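Local coordinates for dTDP-glucose 4,6-dehydratase (Klebsiella pneumoniae, PDB 5U4Q), which binds NAD and probably acts on a nucleotide sugar, as a dehydratase or epimerase of the extended short-chain dehydrogenase/reductase family, at residues A[275-280]-A[322-327]; A[163-168]-A[174-179]. All coordinates share one frame; numbering follows the deposited sequence. Where two conformers were deposited one is given.

Interaction 1: A[275-280]-A[322-327]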
# COMPACT_ATOMS: atom_id res chain seq x y z
N ILE A 275 -15.93 -19.14 -24.17
CA ILE A 275 -16.43 -20.47 -23.83
C ILE A 275 -16.83 -21.23 -25.10
O ILE A 275 -16.46 -22.38 -25.26
CB ILE A 275 -17.62 -20.39 -22.85
CG1 ILE A 275 -17.15 -19.72 -21.56
CG2 ILE A 275 -18.18 -21.78 -22.56
CD1 ILE A 275 -18.24 -19.55 -20.53
N THR A 276 -17.57 -20.58 -25.99
CA THR A 276 -18.00 -21.24 -27.22
C THR A 276 -16.80 -21.70 -28.04
O THR A 276 -16.77 -22.83 -28.57
CB THR A 276 -18.88 -20.31 -28.06
OG1 THR A 276 -20.03 -19.92 -27.28
CG2 THR A 276 -19.32 -20.99 -29.34
N ALA A 277 -15.80 -20.82 -28.15
CA ALA A 277 -14.59 -21.17 -28.90
C ALA A 277 -13.84 -22.35 -28.26
O ALA A 277 -13.30 -23.19 -28.96
CB ALA A 277 -13.67 -19.96 -29.02
N LEU A 278 -13.75 -22.36 -26.93
CA LEU A 278 -13.12 -23.49 -26.23
C LEU A 278 -13.88 -24.78 -26.47
O LEU A 278 -13.28 -25.83 -26.68
CB LEU A 278 -13.03 -23.27 -24.73
CG LEU A 278 -11.81 -22.59 -24.16
CD1 LEU A 278 -12.02 -22.42 -22.67
CD2 LEU A 278 -10.54 -23.40 -24.43
N GLU A 279 -15.21 -24.69 -26.41
CA GLU A 279 -16.04 -25.89 -26.64
C GLU A 279 -15.77 -26.51 -28.01
O GLU A 279 -15.64 -27.73 -28.13
CB GLU A 279 -17.51 -25.52 -26.46
CG GLU A 279 -17.91 -25.34 -25.01
CD GLU A 279 -19.35 -24.88 -24.85
OE1 GLU A 279 -19.89 -24.23 -25.78
OE2 GLU A 279 -19.93 -25.16 -23.78
N GLU A 280 -15.66 -25.66 -29.02
CA GLU A 280 -15.37 -26.10 -30.38
C GLU A 280 -13.98 -26.73 -30.47
O GLU A 280 -13.81 -27.76 -31.12
CB GLU A 280 -15.44 -24.93 -31.35
CG GLU A 280 -15.19 -25.31 -32.80
CD GLU A 280 -15.06 -24.11 -33.72
OE1 GLU A 280 -15.67 -24.13 -34.81
OE2 GLU A 280 -14.33 -23.14 -33.36
N ASP A 322 -8.04 -17.13 -32.70
CA ASP A 322 -6.67 -17.61 -32.73
C ASP A 322 -6.09 -17.84 -31.34
O ASP A 322 -5.37 -18.83 -31.13
CB ASP A 322 -5.79 -16.62 -33.48
CG ASP A 322 -5.98 -16.68 -34.97
OD1 ASP A 322 -6.44 -17.72 -35.50
OD2 ASP A 322 -5.62 -15.68 -35.62
N GLY A 323 -6.37 -16.94 -30.40
CA GLY A 323 -5.85 -17.08 -29.05
C GLY A 323 -6.30 -18.38 -28.39
O GLY A 323 -5.53 -19.08 -27.74
N VAL A 324 -7.58 -18.71 -28.57
CA VAL A 324 -8.13 -19.93 -28.01
C VAL A 324 -7.48 -21.16 -28.65
O VAL A 324 -7.10 -22.10 -27.95
CB VAL A 324 -9.66 -19.97 -28.15
CG1 VAL A 324 -10.19 -21.38 -27.85
CG2 VAL A 324 -10.29 -18.93 -27.27
N LYS A 325 -7.35 -21.15 -29.98
CA LYS A 325 -6.68 -22.25 -30.68
C LYS A 325 -5.23 -22.41 -30.19
O LYS A 325 -4.76 -23.54 -29.97
CB LYS A 325 -6.72 -22.07 -32.20
CG LYS A 325 -8.11 -22.23 -32.81
CD LYS A 325 -8.09 -21.82 -34.27
CE LYS A 325 -9.48 -21.86 -34.89
NZ LYS A 325 -9.79 -23.25 -35.29
N ASN A 326 -4.54 -21.29 -29.99
CA ASN A 326 -3.15 -21.33 -29.50
C ASN A 326 -3.08 -21.97 -28.12
O ASN A 326 -2.21 -22.82 -27.82
CB ASN A 326 -2.54 -19.92 -29.46
CG ASN A 326 -2.34 -19.32 -30.85
OD1 ASN A 326 -2.40 -20.01 -31.86
ND2 ASN A 326 -2.14 -18.02 -30.90
N PHE A 327 -4.02 -21.59 -27.26
CA PHE A 327 -4.06 -22.14 -25.94
C PHE A 327 -4.26 -23.65 -25.96
O PHE A 327 -3.57 -24.41 -25.28
CB PHE A 327 -5.13 -21.50 -25.04
CG PHE A 327 -5.18 -22.12 -23.70
CD1 PHE A 327 -4.21 -21.79 -22.75
CD2 PHE A 327 -6.06 -23.14 -23.40
CE1 PHE A 327 -4.14 -22.43 -21.54
CE2 PHE A 327 -6.00 -23.78 -22.17
CZ PHE A 327 -5.04 -23.43 -21.25
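Val324 reaches from one helix onto Ala277 and Leu278 of another. Val324 CB lies 4.1 Å from Ala277 CB. Beyond CB the side chain forks, and the two methyls straddle that alanine methyl: CG1 and CG2 of Val324 each sit 3.9 Å from Ala277 CB. CG1 is anti to the backbone N (chi1 167°), which sends it onto the peptide link between Ala277 and Leu278. There Val324 CG1 lies 3.8 Å from both Ala277 O and Leu278 N. No hydrogen bond crosses between the segments.

Helices 271-282 and 320-334 both belong to the C-terminal part of the chain, which in this family usually forms the substrate-binding lobe. Helix 194-203 joins them there: Leu278 packs on its Phe198 and Thr199, and Phe327 also touches Thr199. Leu278 meets Val324 at a slant, with Leu278 CD2 4.0 Å from Val324 CG1. At the exposed margin Glu280 and Lys325 carry opposite charges. Glu280 OE2 and Lys325 NZ stay 4.9 Å apart, too far for a salt bridge. On helix 271-282, Glu279 OE2 forms a salt bridge with Lys288 NZ and accepts a hydrogen bond from Ala286 N.

Interaction 2: A[163-168]-A[174-179]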
# COMPACT_ATOMS: atom_id res chain seq x y z
N LEU A 163 2.44 3.73 -4.99
CA LEU A 163 2.81 4.82 -4.08
C LEU A 163 4.28 4.79 -3.74
O LEU A 163 4.95 5.83 -3.72
CB LEU A 163 1.98 4.77 -2.80
CG LEU A 163 0.49 5.11 -2.93
CD1 LEU A 163 -0.25 4.53 -1.75
CD2 LEU A 163 0.27 6.61 -3.07
N MSE A 164 4.78 3.58 -3.48
CA MSE A 164 6.19 3.39 -3.16
C MSE A 164 7.05 3.74 -4.36
O MSE A 164 8.09 4.39 -4.22
CB MSE A 164 6.40 1.96 -2.64
CG MSE A 164 5.63 1.73 -1.33
SE MSE A 164 5.33 -0.19 -0.94
CE MSE A 164 7.17 -0.73 -0.57
N ALA A 165 6.64 3.32 -5.56
CA ALA A 165 7.35 3.65 -6.79
C ALA A 165 7.44 5.18 -6.94
O ALA A 165 8.51 5.73 -7.25
CB ALA A 165 6.69 3.04 -8.02
N HIS A 166 6.33 5.86 -6.66
CA HIS A 166 6.32 7.33 -6.80
C HIS A 166 7.38 7.95 -5.89
O HIS A 166 8.16 8.81 -6.33
CB HIS A 166 4.98 7.94 -6.45
CG HIS A 166 4.98 9.40 -6.68
ND1 HIS A 166 5.27 10.32 -5.69
CD2 HIS A 166 4.86 10.10 -7.84
CE1 HIS A 166 5.31 11.53 -6.23
NE2 HIS A 166 5.05 11.43 -7.52
N THR A 167 7.42 7.52 -4.63
CA THR A 167 8.41 8.07 -3.69
C THR A 167 9.86 7.80 -4.11
O THR A 167 10.71 8.66 -3.96
CB THR A 167 8.22 7.57 -2.22
OG1 THR A 167 8.63 6.21 -2.10
CG2 THR A 167 6.83 7.72 -1.74
N TYR A 168 10.16 6.63 -4.65
CA TYR A 168 11.51 6.31 -5.08
C TYR A 168 11.89 7.07 -6.36
O TYR A 168 13.05 7.50 -6.51
CB TYR A 168 11.70 4.78 -5.18
CG TYR A 168 12.14 4.21 -3.86
CD1 TYR A 168 11.36 4.33 -2.73
CD2 TYR A 168 13.38 3.59 -3.74
CE1 TYR A 168 11.80 3.86 -1.49
CE2 TYR A 168 13.81 3.10 -2.51
CZ TYR A 168 13.02 3.26 -1.39
OH TYR A 168 13.44 2.81 -0.15
N ILE A 174 14.82 7.22 -9.85
CA ILE A 174 14.70 5.91 -10.49
C ILE A 174 13.46 5.97 -11.38
O ILE A 174 12.36 6.19 -10.87
CB ILE A 174 14.47 4.80 -9.45
CG1 ILE A 174 15.60 4.81 -8.41
CG2 ILE A 174 14.38 3.44 -10.15
CD1 ILE A 174 15.25 4.12 -7.11
N PRO A 175 13.60 5.76 -12.70
CA PRO A 175 12.41 5.80 -13.52
C PRO A 175 11.55 4.57 -13.31
O PRO A 175 12.07 3.47 -13.32
CB PRO A 175 12.98 5.87 -14.95
CG PRO A 175 14.39 6.40 -14.76
CD PRO A 175 14.81 5.68 -13.53
N THR A 176 10.26 4.78 -13.07
CA THR A 176 9.37 3.65 -12.80
C THR A 176 8.15 3.71 -13.68
O THR A 176 7.57 4.80 -13.91
CB THR A 176 8.93 3.58 -11.32
OG1 THR A 176 8.15 4.73 -10.95
CG2 THR A 176 10.13 3.45 -10.39
N THR A 177 7.76 2.53 -14.20
CA THR A 177 6.54 2.38 -14.97
C THR A 177 5.73 1.20 -14.40
O THR A 177 6.19 0.04 -14.44
CB THR A 177 6.81 2.13 -16.47
OG1 THR A 177 7.63 3.16 -17.00
CG2 THR A 177 5.47 2.08 -17.23
N GLY A 178 4.54 1.49 -13.88
CA GLY A 178 3.63 0.46 -13.42
C GLY A 178 2.61 0.12 -14.49
O GLY A 178 2.15 0.98 -15.23
N LEU A 179 2.27 -1.15 -14.58
CA LEU A 179 1.32 -1.63 -15.60
C LEU A 179 0.14 -2.31 -14.93
O LEU A 179 0.30 -3.31 -14.24
CB LEU A 179 2.02 -2.61 -16.52
CG LEU A 179 3.18 -2.06 -17.33
CD1 LEU A 179 3.87 -3.18 -18.09
CD2 LEU A 179 2.74 -0.97 -18.28
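Thr176 OG1 lies 3.7 Å from CB of Ala165 and is hydrogen-bonded to OG of Ser169, one turn further along the helix, which also bonds to Ile174 O and weakly to Ala165 O. The serine hydroxyl thus ties the end of the helix to the start of the strand. This is the second half of a beta-alpha-beta crossover of the Rossmann fold. Strand 123-129 leads through helix 153-172 to its parallel neighbour, strand 176-185. The helix normally carries the YxxxK motif of this family near its start; the contact lies in its later half. The side chain of Ala165 is about 13 Å from the bound NAD.

With chi1 at 64°, Thr176 OG1 falls between its own backbone N and carbonyl carbon. That turns the hydroxyl to the helix, with Thr176 OG1 3.8 Å from Ala165 O. The methyl of Ala165 also meets the carbon that bears this hydroxyl, Ala165 CB lying 4.0 Å from Thr176 CB.

Tyr168 and Ile174 run side by side in the same direction. The tyrosine OH is hydrogen-bonded to Glu114 OE2 on helix 98-118, while His166 ND1 bonds to Pro150 O of the second subunit.

Ile174 CG1 is anti to the carbonyl carbon (chi1 -56°), and the extended second torsion (160°) then carries CD1 to the tyrosine. Ile174 CD1 sits at the edge of the Tyr168 ring, near its plane, 3.9 Å from Tyr168 CD2 and 4.1 Å from Tyr168 CB.

Overall arrangement
Interaction 2 comes first along the chain and closes before interaction 1 opens. Their centres are 37 Å apart, on opposite sides of the chain's centre, and their nearest atoms are about 20 Å apart. Interaction 2 sets helix 153-172 on the large parallel sheet of the NAD-binding Rossmann fold, beside the second subunit. Interaction 1 joins two later helices, 271-282 and 320-334, and no other chain of the assembly touches it. Strand 258-263 pairs with strand 176-185 in the large sheet, and the chain then runs on to helix 271-282. One contact thus belongs to the cofactor-binding core, the other to what is probably the substrate-binding lobe.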